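Local coordinates for protein lipocalin AI-4 (Rhodnius prolixus, PDB 5H9N) that binds the cysteinyl leukotriene C4 inside a lipocalin barrel and probably sequesters such host mediators in the saliva of this blood-feeding insect, at residues F27-L33 / C45-G51; G77-F81 / T92-V97; N104-R110 / D121-N127. The protein carries 1 engineered substitution. One frame throughout, in Å; residues are numbered along the deposited sequence.

Contact 1 of 3, residues F27-L33 / C45-G51. With LTX ((5~{S},6~{R},7~{E},9~{E},11~{Z},14~{Z})-6-[(2~{R})-2-[[(4~{S})-4-azanyl-5-oxidanyl-5-oxidanylidene-pentanoyl]amino]-3-( 2-hydroxy-2-oxoethylamino)-3-oxidanylidene-propyl]sulfanyl-5-oxidanyl-icosa-7,9,11,14-tetraenoic acid), chain B.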
# COMPACT_ATOMS: atom_id res chain seq x y z
N PHE A 27 -11.24 1.85 2.26
CA PHE A 27 -11.14 2.88 1.23
C PHE A 27 -12.01 4.08 1.55
O PHE A 27 -12.87 4.48 0.75
CB PHE A 27 -11.49 2.30 -0.14
CG PHE A 27 -10.49 1.28 -0.64
CD1 PHE A 27 -9.24 1.68 -1.09
CD2 PHE A 27 -10.79 -0.07 -0.64
CE1 PHE A 27 -8.32 0.75 -1.55
CE2 PHE A 27 -9.88 -1.00 -1.10
CZ PHE A 27 -8.65 -0.60 -1.55
N THR A 28 -11.81 4.64 2.73
CA THR A 28 -12.48 5.86 3.14
C THR A 28 -11.50 6.67 3.97
O THR A 28 -10.64 6.10 4.65
CB THR A 28 -13.77 5.57 3.94
OG1 THR A 28 -14.50 6.79 4.14
CG2 THR A 28 -13.44 4.96 5.30
N GLY A 29 -11.59 7.99 3.88
CA GLY A 29 -10.71 8.87 4.64
C GLY A 29 -9.28 8.95 4.11
O GLY A 29 -9.01 8.60 2.96
N ASP A 30 -8.38 9.45 4.95
CA ASP A 30 -6.97 9.62 4.63
C ASP A 30 -6.12 8.58 5.32
O ASP A 30 -6.40 8.20 6.46
CB ASP A 30 -6.48 11.00 5.07
CG ASP A 30 -7.10 12.13 4.29
OD1 ASP A 30 -7.55 11.89 3.15
OD2 ASP A 30 -7.14 13.27 4.80
N TRP A 31 -5.07 8.15 4.63
CA TRP A 31 -4.08 7.25 5.21
C TRP A 31 -2.68 7.85 5.00
O TRP A 31 -2.33 8.16 3.86
CB TRP A 31 -4.13 5.88 4.53
CG TRP A 31 -5.27 4.98 4.89
CD1 TRP A 31 -6.36 4.68 4.13
CD2 TRP A 31 -5.40 4.21 6.10
NE1 TRP A 31 -7.17 3.78 4.78
CE2 TRP A 31 -6.60 3.47 5.99
CE3 TRP A 31 -4.62 4.08 7.25
CZ2 TRP A 31 -7.04 2.62 7.01
CZ3 TRP A 31 -5.05 3.24 8.25
CH2 TRP A 31 -6.24 2.51 8.12
N TYR A 32 -1.88 7.96 6.06
CA TYR A 32 -0.49 8.43 5.94
C TYR A 32 0.43 7.24 5.85
O TYR A 32 0.33 6.31 6.65
CB TYR A 32 -0.11 9.30 7.15
CG TYR A 32 -0.92 10.56 7.25
CD1 TYR A 32 -2.17 10.56 7.87
CD2 TYR A 32 -0.46 11.76 6.70
CE1 TYR A 32 -2.94 11.70 7.94
CE2 TYR A 32 -1.22 12.92 6.78
CZ TYR A 32 -2.45 12.87 7.40
OH TYR A 32 -3.23 14.01 7.49
N LEU A 33 1.36 7.28 4.89
CA LEU A 33 2.34 6.22 4.75
C LEU A 33 3.50 6.52 5.71
O LEU A 33 4.37 7.35 5.42
CB LEU A 33 2.81 6.14 3.29
CG LEU A 33 3.91 5.12 2.98
CD1 LEU A 33 3.61 3.77 3.59
CD2 LEU A 33 4.11 4.99 1.46
N CYS A 45 6.43 12.45 3.54
CA CYS A 45 5.15 12.07 4.13
C CYS A 45 4.06 12.09 3.07
O CYS A 45 3.52 13.15 2.72
CB CYS A 45 4.78 13.01 5.28
SG CYS A 45 3.32 12.44 6.14
N GLU A 46 3.75 10.91 2.57
CA GLU A 46 2.68 10.75 1.59
C GLU A 46 1.34 10.55 2.28
O GLU A 46 1.18 9.62 3.08
CB GLU A 46 2.96 9.57 0.67
CG GLU A 46 4.17 9.77 -0.23
CD GLU A 46 4.35 8.66 -1.25
OE1 GLU A 46 3.80 7.55 -1.07
OE2 GLU A 46 5.05 8.92 -2.24
N LYS A 47 0.40 11.43 1.97
CA LYS A 47 -0.98 11.32 2.43
C LYS A 47 -1.82 10.78 1.30
O LYS A 47 -1.96 11.43 0.26
CB LYS A 47 -1.52 12.68 2.89
CG LYS A 47 -2.96 12.60 3.40
CD LYS A 47 -3.49 13.97 3.83
CE LYS A 47 -3.70 14.88 2.63
NZ LYS A 47 -4.42 16.13 3.01
N TYR A 48 -2.38 9.58 1.49
CA TYR A 48 -3.24 8.94 0.50
C TYR A 48 -4.69 9.30 0.80
O TYR A 48 -5.23 8.95 1.85
CB TYR A 48 -3.03 7.42 0.52
CG TYR A 48 -1.73 6.99 -0.11
CD1 TYR A 48 -0.52 7.27 0.51
CD2 TYR A 48 -1.71 6.33 -1.33
CE1 TYR A 48 0.69 6.89 -0.08
CE2 TYR A 48 -0.52 5.94 -1.91
CZ TYR A 48 0.68 6.23 -1.29
OH TYR A 48 1.86 5.85 -1.89
N GLN A 49 -5.30 10.01 -0.14
CA GLN A 49 -6.68 10.44 -0.03
C GLN A 49 -7.55 9.47 -0.80
O GLN A 49 -7.27 9.21 -1.97
CB GLN A 49 -6.83 11.85 -0.56
CG GLN A 49 -5.95 12.84 0.19
CD GLN A 49 -5.98 14.23 -0.39
OE1 GLN A 49 -4.94 14.80 -0.72
NE2 GLN A 49 -7.17 14.79 -0.51
N THR A 50 -8.60 8.96 -0.17
CA THR A 50 -9.47 8.00 -0.83
C THR A 50 -10.81 8.62 -1.18
O THR A 50 -11.29 9.53 -0.51
CB THR A 50 -9.74 6.74 0.03
OG1 THR A 50 -10.54 7.10 1.16
CG2 THR A 50 -8.44 6.06 0.47
N GLY A 51 -11.43 8.08 -2.23
CA GLY A 51 -12.77 8.47 -2.62
C GLY A 51 -13.54 7.24 -3.06
O GLY A 51 -13.02 6.12 -2.99
O2 LTX B . 6.08 -0.31 -3.56
C1 LTX B . 7.15 0.26 -3.22
O1 LTX B . 7.21 1.06 -2.26
C2 LTX B . 8.40 -0.05 -4.00
C3 LTX B . 8.76 1.15 -4.88
C4 LTX B . 7.52 1.68 -5.60
C5 LTX B . 7.91 2.68 -6.68
O3 LTX B . 8.37 3.90 -6.08
C6 LTX B . 6.75 2.98 -7.62
C7 LTX B . 5.60 3.65 -6.89
C8 LTX B . 4.40 3.06 -6.75
C9 LTX B . 3.31 3.76 -6.05
C10 LTX B . 2.03 3.35 -6.06
C11 LTX B . 1.01 4.13 -5.34
C12 LTX B . -0.29 3.84 -5.23
C13 LTX B . -0.98 2.63 -5.85
C14 LTX B . -0.76 1.38 -5.02
C15 LTX B . -1.40 1.12 -3.88
C16 LTX B . -2.43 2.06 -3.30
C17 LTX B . -2.35 2.04 -1.78
C18 LTX B . -3.53 2.82 -1.19
C19 LTX B . -3.35 3.09 0.29
C20 LTX B . -4.55 3.83 0.85
O32 LTX B . 5.12 9.22 -6.94
C21 LTX B . 5.37 8.14 -7.50
O31 LTX B . 5.64 7.09 -6.88
CA3 LTX B . 5.35 8.10 -9.01
N3 LTX B . 5.62 6.75 -9.48
C22 LTX B . 5.94 6.46 -10.74
O33 LTX B . 6.04 7.34 -11.58
CA2 LTX B . 6.19 5.03 -11.13
CB2 LTX B . 6.00 4.06 -9.97
SG2 LTX B . 7.41 4.01 -8.91
N2 LTX B . 7.50 4.89 -11.74
CD1 LTX B . 7.66 4.26 -12.90
OE1 LTX B . 6.85 3.46 -13.34
CG1 LTX B . 8.94 4.61 -13.62
CB1 LTX B . 9.22 3.63 -14.75
CA1 LTX B . 10.71 3.67 -15.11
N1 LTX B . 11.51 3.55 -13.88
C23 LTX B . 11.05 4.96 -15.79
O11 LTX B . 11.96 5.67 -15.29
O12 LTX B . 10.43 5.27 -16.82
O HOH W 1 -12.98 9.01 1.84
O HOH W 2 5.40 8.72 3.34

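Contact 2 of 3, residues G77-F81 / T92-V97. With LTX ((5~{S},6~{R},7~{E},9~{E},11~{Z},14~{Z})-6-[(2~{R})-2-[[(4~{S})-4-azanyl-5-oxidanyl-5-oxidanylidene-pentanoyl]amino]-3-( 2-hydroxy-2-oxoethylamino)-3-oxidanylidene-propyl]sulfanyl-5-oxidanyl-icosa-7,9,11,14-tetraenoic acid), chain B.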
# COMPACT_ATOMS: atom_id res chain seq x y z
N GLY A 77 -8.05 -10.54 -2.58
CA GLY A 77 -7.49 -9.48 -1.75
C GLY A 77 -6.70 -8.44 -2.51
O GLY A 77 -6.43 -7.36 -1.97
N PHE A 78 -6.34 -8.73 -3.74
CA PHE A 78 -5.50 -7.80 -4.51
C PHE A 78 -6.31 -6.81 -5.34
O PHE A 78 -7.39 -7.11 -5.86
CB PHE A 78 -4.53 -8.56 -5.42
CG PHE A 78 -3.25 -8.93 -4.73
CD1 PHE A 78 -3.15 -10.10 -4.00
CD2 PHE A 78 -2.13 -8.10 -4.80
CE1 PHE A 78 -1.96 -10.43 -3.35
CE2 PHE A 78 -0.97 -8.42 -4.16
CZ PHE A 78 -0.88 -9.58 -3.44
N TYR A 79 -5.72 -5.63 -5.46
CA TYR A 79 -6.24 -4.53 -6.26
C TYR A 79 -5.19 -4.10 -7.25
O TYR A 79 -3.99 -4.13 -6.95
CB TYR A 79 -6.63 -3.35 -5.36
CG TYR A 79 -7.82 -3.66 -4.50
CD1 TYR A 79 -7.67 -4.35 -3.30
CD2 TYR A 79 -9.11 -3.33 -4.90
CE1 TYR A 79 -8.76 -4.67 -2.52
CE2 TYR A 79 -10.20 -3.63 -4.13
CZ TYR A 79 -10.03 -4.29 -2.94
OH TYR A 79 -11.12 -4.60 -2.17
N SER A 80 -5.63 -3.68 -8.43
CA SER A 80 -4.78 -3.07 -9.44
C SER A 80 -5.13 -1.59 -9.52
O SER A 80 -6.31 -1.24 -9.67
CB SER A 80 -4.98 -3.74 -10.80
OG SER A 80 -4.29 -3.06 -11.83
N PHE A 81 -4.12 -0.74 -9.43
CA PHE A 81 -4.32 0.70 -9.55
C PHE A 81 -3.63 1.23 -10.79
O PHE A 81 -2.42 1.01 -10.98
CB PHE A 81 -3.83 1.42 -8.30
CG PHE A 81 -4.76 1.28 -7.14
CD1 PHE A 81 -5.79 2.17 -6.97
CD2 PHE A 81 -4.64 0.23 -6.25
CE1 PHE A 81 -6.68 2.04 -5.91
CE2 PHE A 81 -5.52 0.10 -5.18
CZ PHE A 81 -6.55 1.00 -5.02
N THR A 92 1.11 1.14 -13.43
CA THR A 92 0.15 0.24 -12.81
C THR A 92 0.80 -0.36 -11.58
O THR A 92 1.93 -0.84 -11.64
CB THR A 92 -0.29 -0.88 -13.76
OG1 THR A 92 -0.74 -0.30 -14.99
CG2 THR A 92 -1.41 -1.72 -13.14
N SER A 93 0.10 -0.30 -10.45
CA SER A 93 0.60 -0.81 -9.18
C SER A 93 -0.42 -1.75 -8.54
O SER A 93 -1.63 -1.52 -8.65
CB SER A 93 0.89 0.35 -8.24
OG SER A 93 1.38 -0.10 -6.99
N TYR A 94 0.05 -2.81 -7.89
CA TYR A 94 -0.82 -3.81 -7.27
C TYR A 94 -0.65 -3.79 -5.77
O TYR A 94 0.45 -3.56 -5.27
CB TYR A 94 -0.51 -5.22 -7.81
CG TYR A 94 -0.72 -5.31 -9.31
CD1 TYR A 94 0.25 -4.82 -10.19
CD2 TYR A 94 -1.88 -5.84 -9.83
CE1 TYR A 94 0.05 -4.87 -11.56
CE2 TYR A 94 -2.08 -5.90 -11.20
CZ TYR A 94 -1.11 -5.41 -12.05
OH TYR A 94 -1.31 -5.47 -13.41
N MET A 95 -1.72 -4.06 -5.04
CA MET A 95 -1.64 -4.06 -3.59
C MET A 95 -2.65 -4.99 -2.95
O MET A 95 -3.69 -5.30 -3.54
CB MET A 95 -1.83 -2.64 -3.07
CG MET A 95 -3.15 -2.05 -3.51
SD MET A 95 -3.94 -1.16 -2.20
CE MET A 95 -4.08 -2.64 -1.28
N ALA A 96 -2.34 -5.41 -1.73
CA ALA A 96 -3.29 -6.15 -0.91
C ALA A 96 -3.17 -5.64 0.51
O ALA A 96 -2.06 -5.33 0.97
CB ALA A 96 -3.02 -7.64 -0.97
N VAL A 97 -4.29 -5.56 1.23
CA VAL A 97 -4.27 -5.20 2.64
C VAL A 97 -4.03 -6.47 3.46
O VAL A 97 -4.88 -7.35 3.52
CB VAL A 97 -5.57 -4.51 3.07
CG1 VAL A 97 -5.51 -4.14 4.55
CG2 VAL A 97 -5.81 -3.28 2.23
O2 LTX B . 6.08 -0.31 -3.56
C1 LTX B . 7.15 0.26 -3.22
O1 LTX B . 7.21 1.06 -2.26
C2 LTX B . 8.40 -0.05 -4.00
C3 LTX B . 8.76 1.15 -4.88
C4 LTX B . 7.52 1.68 -5.60
C5 LTX B . 7.91 2.68 -6.68
O3 LTX B . 8.37 3.90 -6.08
C6 LTX B . 6.75 2.98 -7.62
C7 LTX B . 5.60 3.65 -6.89
C8 LTX B . 4.40 3.06 -6.75
C9 LTX B . 3.31 3.76 -6.05
C10 LTX B . 2.03 3.35 -6.06
C11 LTX B . 1.01 4.13 -5.34
C12 LTX B . -0.29 3.84 -5.23
C13 LTX B . -0.98 2.63 -5.85
C14 LTX B . -0.76 1.38 -5.02
C15 LTX B . -1.40 1.12 -3.88
C16 LTX B . -2.43 2.06 -3.30
C17 LTX B . -2.35 2.04 -1.78
C18 LTX B . -3.53 2.82 -1.19
C19 LTX B . -3.35 3.09 0.29
C20 LTX B . -4.55 3.83 0.85
O32 LTX B . 5.12 9.22 -6.94
C21 LTX B . 5.37 8.14 -7.50
O31 LTX B . 5.64 7.09 -6.88
CA3 LTX B . 5.35 8.10 -9.01
N3 LTX B . 5.62 6.75 -9.48
C22 LTX B . 5.94 6.46 -10.74
O33 LTX B . 6.04 7.34 -11.58
CA2 LTX B . 6.19 5.03 -11.13
CB2 LTX B . 6.00 4.06 -9.97
SG2 LTX B . 7.41 4.01 -8.91
N2 LTX B . 7.50 4.89 -11.74
CD1 LTX B . 7.66 4.26 -12.90
OE1 LTX B . 6.85 3.46 -13.34
CG1 LTX B . 8.94 4.61 -13.62
CB1 LTX B . 9.22 3.63 -14.75
CA1 LTX B . 10.71 3.67 -15.11
N1 LTX B . 11.51 3.55 -13.88
C23 LTX B . 11.05 4.96 -15.79
O11 LTX B . 11.96 5.67 -15.29
O12 LTX B . 10.43 5.27 -16.82
O HOH W 3 -6.95 -6.07 0.27
O HOH W 4 -3.83 -4.71 -13.98

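Contact 3 of 3, residues N104-R110 / D121-N127. With LTX ((5~{S},6~{R},7~{E},9~{E},11~{Z},14~{Z})-6-[(2~{R})-2-[[(4~{S})-4-azanyl-5-oxidanyl-5-oxidanylidene-pentanoyl]amino]-3-( 2-hydroxy-2-oxoethylamino)-3-oxidanylidene-propyl]sulfanyl-5-oxidanyl-icosa-7,9,11,14-tetraenoic acid), chain B.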
# COMPACT_ATOMS: atom_id res chain seq x y z
N ASN A 104 -7.09 2.84 12.72
CA ASN A 104 -5.77 3.29 13.14
C ASN A 104 -4.67 2.94 12.15
O ASN A 104 -3.92 3.83 11.73
CB ASN A 104 -5.40 2.71 14.50
CG ASN A 104 -6.36 3.14 15.59
OD1 ASN A 104 -6.33 4.28 16.04
ND2 ASN A 104 -7.21 2.22 16.02
N TYR A 105 -4.55 1.67 11.79
CA TYR A 105 -3.40 1.23 11.01
C TYR A 105 -3.80 0.29 9.89
O TYR A 105 -4.86 -0.34 9.95
CB TYR A 105 -2.38 0.51 11.91
CG TYR A 105 -2.91 -0.77 12.53
CD1 TYR A 105 -2.87 -1.98 11.85
CD2 TYR A 105 -3.44 -0.76 13.81
CE1 TYR A 105 -3.37 -3.15 12.42
CE2 TYR A 105 -3.94 -1.93 14.39
CZ TYR A 105 -3.90 -3.11 13.69
OH TYR A 105 -4.40 -4.26 14.28
N ALA A 106 -2.93 0.16 8.90
CA ALA A 106 -3.08 -0.86 7.87
C ALA A 106 -1.71 -1.27 7.38
O ALA A 106 -0.89 -0.41 7.03
CB ALA A 106 -3.92 -0.34 6.72
N LEU A 107 -1.45 -2.56 7.35
CA LEU A 107 -0.24 -3.13 6.76
C LEU A 107 -0.58 -3.61 5.37
O LEU A 107 -1.45 -4.47 5.23
CB LEU A 107 0.28 -4.29 7.61
CG LEU A 107 1.53 -4.99 7.09
CD1 LEU A 107 2.72 -4.05 7.12
CD2 LEU A 107 1.80 -6.28 7.87
N LEU A 108 0.07 -3.05 4.36
CA LEU A 108 -0.17 -3.40 2.97
C LEU A 108 1.06 -4.01 2.32
O LEU A 108 2.20 -3.72 2.71
CB LEU A 108 -0.59 -2.17 2.15
CG LEU A 108 -2.08 -1.80 2.12
CD1 LEU A 108 -2.58 -1.47 3.53
CD2 LEU A 108 -2.32 -0.63 1.17
N TYR A 109 0.81 -4.81 1.31
CA TYR A 109 1.85 -5.29 0.40
C TYR A 109 1.62 -4.60 -0.93
O TYR A 109 0.47 -4.52 -1.38
CB TYR A 109 1.77 -6.80 0.25
CG TYR A 109 2.72 -7.36 -0.79
CD1 TYR A 109 4.08 -7.43 -0.55
CD2 TYR A 109 2.25 -7.81 -2.02
CE1 TYR A 109 4.95 -7.94 -1.49
CE2 TYR A 109 3.11 -8.32 -2.97
CZ TYR A 109 4.46 -8.37 -2.71
OH TYR A 109 5.29 -8.90 -3.68
N ARG A 110 2.67 -4.06 -1.54
CA ARG A 110 2.57 -3.41 -2.83
C ARG A 110 3.60 -3.98 -3.78
O ARG A 110 4.72 -4.29 -3.36
CB ARG A 110 2.75 -1.90 -2.69
CG ARG A 110 2.56 -1.11 -3.99
CD ARG A 110 2.40 0.38 -3.75
NE ARG A 110 3.61 0.98 -3.21
CZ ARG A 110 3.67 2.20 -2.69
NH1 ARG A 110 2.58 2.95 -2.64
NH2 ARG A 110 4.81 2.65 -2.19
N ASP A 121 8.73 -4.61 -5.00
CA ASP A 121 7.65 -4.73 -4.03
C ASP A 121 8.06 -4.13 -2.69
O ASP A 121 9.19 -3.65 -2.53
CB ASP A 121 7.17 -6.19 -3.89
CG ASP A 121 8.18 -7.12 -3.27
OD1 ASP A 121 9.27 -6.68 -2.85
OD2 ASP A 121 7.85 -8.33 -3.19
N ASN A 122 7.14 -4.12 -1.75
CA ASN A 122 7.36 -3.47 -0.47
C ASN A 122 6.26 -3.87 0.48
O ASN A 122 5.16 -4.26 0.04
CB ASN A 122 7.40 -1.95 -0.63
CG ASN A 122 8.36 -1.28 0.33
OD1 ASN A 122 8.82 -1.89 1.31
ND2 ASN A 122 8.67 -0.03 0.05
N PHE A 123 6.54 -3.78 1.77
CA PHE A 123 5.48 -3.77 2.78
C PHE A 123 5.41 -2.37 3.36
O PHE A 123 6.43 -1.75 3.64
CB PHE A 123 5.73 -4.80 3.88
CG PHE A 123 5.50 -6.22 3.43
CD1 PHE A 123 6.52 -6.95 2.85
CD2 PHE A 123 4.25 -6.83 3.61
CE1 PHE A 123 6.32 -8.26 2.45
CE2 PHE A 123 4.05 -8.13 3.21
CZ PHE A 123 5.08 -8.86 2.63
N LEU A 124 4.17 -1.89 3.48
CA LEU A 124 3.85 -0.51 3.81
C LEU A 124 3.00 -0.46 5.05
O LEU A 124 2.04 -1.21 5.16
CB LEU A 124 3.09 0.13 2.65
CG LEU A 124 3.68 0.01 1.25
CD1 LEU A 124 2.73 0.63 0.23
CD2 LEU A 124 5.03 0.66 1.16
N LEU A 125 3.32 0.44 5.96
CA LEU A 125 2.48 0.70 7.12
C LEU A 125 1.83 2.06 6.98
O LEU A 125 2.54 3.10 6.93
CB LEU A 125 3.26 0.61 8.42
CG LEU A 125 2.43 0.86 9.69
CD1 LEU A 125 1.38 -0.24 9.85
CD2 LEU A 125 3.33 0.94 10.92
N PHE A 126 0.51 2.04 6.90
CA PHE A 126 -0.32 3.23 6.86
C PHE A 126 -0.94 3.49 8.22
O PHE A 126 -1.29 2.55 8.95
CB PHE A 126 -1.41 3.12 5.80
CG PHE A 126 -0.89 3.11 4.39
CD1 PHE A 126 -0.44 1.92 3.81
CD2 PHE A 126 -0.81 4.28 3.65
CE1 PHE A 126 0.04 1.91 2.51
CE2 PHE A 126 -0.33 4.26 2.36
CZ PHE A 126 0.09 3.08 1.80
N ASN A 127 -1.09 4.76 8.55
CA ASN A 127 -1.67 5.20 9.81
C ASN A 127 -2.68 6.30 9.56
O ASN A 127 -2.49 7.13 8.65
CB ASN A 127 -0.56 5.71 10.75
CG ASN A 127 -0.07 4.64 11.70
OD1 ASN A 127 -0.83 4.20 12.57
ND2 ASN A 127 1.20 4.24 11.58
O2 LTX B . 6.08 -0.31 -3.56
C1 LTX B . 7.15 0.26 -3.22
O1 LTX B . 7.21 1.06 -2.26
C2 LTX B . 8.40 -0.05 -4.00
C3 LTX B . 8.76 1.15 -4.88
C4 LTX B . 7.52 1.68 -5.60
C5 LTX B . 7.91 2.68 -6.68
O3 LTX B . 8.37 3.90 -6.08
C6 LTX B . 6.75 2.98 -7.62
C7 LTX B . 5.60 3.65 -6.89
C8 LTX B . 4.40 3.06 -6.75
C9 LTX B . 3.31 3.76 -6.05
C10 LTX B . 2.03 3.35 -6.06
C11 LTX B . 1.01 4.13 -5.34
C12 LTX B . -0.29 3.84 -5.23
C13 LTX B . -0.98 2.63 -5.85
C14 LTX B . -0.76 1.38 -5.02
C15 LTX B . -1.40 1.12 -3.88
C16 LTX B . -2.43 2.06 -3.30
C17 LTX B . -2.35 2.04 -1.78
C18 LTX B . -3.53 2.82 -1.19
C19 LTX B . -3.35 3.09 0.29
C20 LTX B . -4.55 3.83 0.85
O32 LTX B . 5.12 9.22 -6.94
C21 LTX B . 5.37 8.14 -7.50
O31 LTX B . 5.64 7.09 -6.88
CA3 LTX B . 5.35 8.10 -9.01
N3 LTX B . 5.62 6.75 -9.48
C22 LTX B . 5.94 6.46 -10.74
O33 LTX B . 6.04 7.34 -11.58
CA2 LTX B . 6.19 5.03 -11.13
CB2 LTX B . 6.00 4.06 -9.97
SG2 LTX B . 7.41 4.01 -8.91
N2 LTX B . 7.50 4.89 -11.74
CD1 LTX B . 7.66 4.26 -12.90
OE1 LTX B . 6.85 3.46 -13.34
CG1 LTX B . 8.94 4.61 -13.62
CB1 LTX B . 9.22 3.63 -14.75
CA1 LTX B . 10.71 3.67 -15.11
N1 LTX B . 11.51 3.55 -13.88
C23 LTX B . 11.05 4.96 -15.79
O11 LTX B . 11.96 5.67 -15.29
O12 LTX B . 10.43 5.27 -16.82

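Contact 1 of 3, residues F27-L33 / C45-G51
W31 and Y48 form an antiparallel hydrogen-bonded pair, W31 N reaching Y48 O at 2.9 Å and Y48 N returning the bond to W31 O. Both side chains enter the barrel. Y48 leaves the strand with CG anti to its carbonyl carbon (chi1 -74°), which lays the ring along the cavity wall beside L33. Its CB lies 3.9 Å from C20, the terminal methyl of the bound leukotriene C4 (LTX). Further out, CD2 meets C18 and C19 of the tail, and CE1 on the other flank reaches L33 CB at 4.1 Å. CE2 meets C12 of LTX at 3.9 Å, the ligand atom coming in at the ring edge and in its plane. At the tip, Y48 OH donates to E46 OE1 over 2.7 Å, on the syn side of the carboxylate but 32° out of its plane. The same hydroxyl is hydrogen-bonded to R110 NH1, while E46 OE2 makes a salt bridge to R44. On the opposite face of the sheet, the K47 chain runs alongside Y32, its CG over the ring face 4.2 Å from the centroid, and C45 SG, disulfide-bonded to C155, meets the ring edge. Where the pairing ends, T50 grips G29 twice: T50 OG1 donates to G29 O at 2.8 Å, in the carbonyl plane on a lone pair, and T50 N donates to the same oxygen at 3.2 Å. One water bridges G29 N to T50 O, and another joins L33 O to E46 N. The chemistry implies a side chain with two roles: the ring of Y48 offers carbon to the fatty tail, while its hydroxyl links E46 to R110 and so probably helps position the arginine.

Contact 2 of 3, residues G77-F81 / T92-V97
F81 and S93 exchange two backbone hydrogen bonds, F81 N to S93 O being short at 2.7 Å. Y79 and M95 form the next hydrogen-bonded pair, with Y79 N 2.8 Å from M95 O. One water carries the ladder past Y79/M95, donating to G77 O and accepting from V97 N; another bridges side chains, 2.7 Å from both S80 OG and Y94 OH. Packing differs on the two faces. On the face of F78, S80, Y94 and A96, the methyl A96 CB sits 3.6 Å from the centroid of the F78 ring, almost on its normal, a CH-pi contact; S80 CB touches Y94 CE2. On the other face, M95 takes the uncommon first torsion near +60° (58°), CG lying between the backbone N and carbonyl carbon. The bent chain brings SD to 3.6 Å from F81 CE2, an oblique Met-aromatic contact, and to 3.6 Å from C17 of the bound leukotriene C4 (LTX). LTX C16 lies over one face of the F81 ring, towards its rim, and S93 OG is 3.3 Å from LTX C14. Strands 78-85 and 90-100 thus form a beta hairpin of the lipocalin barrel, its inward face lining the cavity for the lipid tail.

Contact 3 of 3, residues N104-R110 / D121-N127
R110 and N122 pair across the strands and share the C1 carboxylate of leukotriene C4 (LTX). R110 CG is anti to the backbone N (chi1 -176°) and the chain bends at chi3, bringing the guanidinium to the carboxylate. R110 NE donates to LTX O2 at 2.8 Å and R110 NH2 to LTX O1 at 2.9 Å; N122 ND2 adds a second donor to O1, at 2.9 Å and nearly straight (169°). The guanidinium is sandwiched: L124 CD1 lies 3.4 Å above its centre, and LTX C9 lies 3.5 Å from the plane on the opposite face, nearer the rim. Bonds at the edge and contacts on both faces fix its rotation. A second polar pair joins Y109 OH to D121 OD2 at 2.7 Å, on the anti lone pair and in the plane of the ring; D121 OD1 makes a salt bridge to R37. The backbones form an antiparallel ladder through the hydrogen-bonded pairs A106/F126, L108/L124 and R110/N122, one hairpin of the lipocalin barrel whose alternating residues face the cavity. Inside, L108 CD2 meets F126 CE1 at 3.7 Å, and LTX C19 lies over one face of the F126 ring. On the face turned from the cavity, Y109 CD1 sits over the F123 ring, the two planes inclined at 53°.

Overall arrangement
From the N terminus, the chain closes three antiparallel beta hairpins in series, none nested or crossed. Contact 1 joins strands 30-36 and 46-51; strands 55-60 and 63-71 then lead on to contact 2, between strands 78-85 and 90-100. Strand 105-112 follows directly and pairs with strand 90-100, A96 O accepting from Y109 N, so contacts 2 and 3 adjoin. Contact 3 adds strand 120-127, which lies beside strand 30-36: Y32 N probably bonds to N127 O, closing the barrel between contacts 3 and 1. Inside, F27 packs on Y79 and F81, bringing contacts 1 and 2 together, and all three touch the same leukotriene.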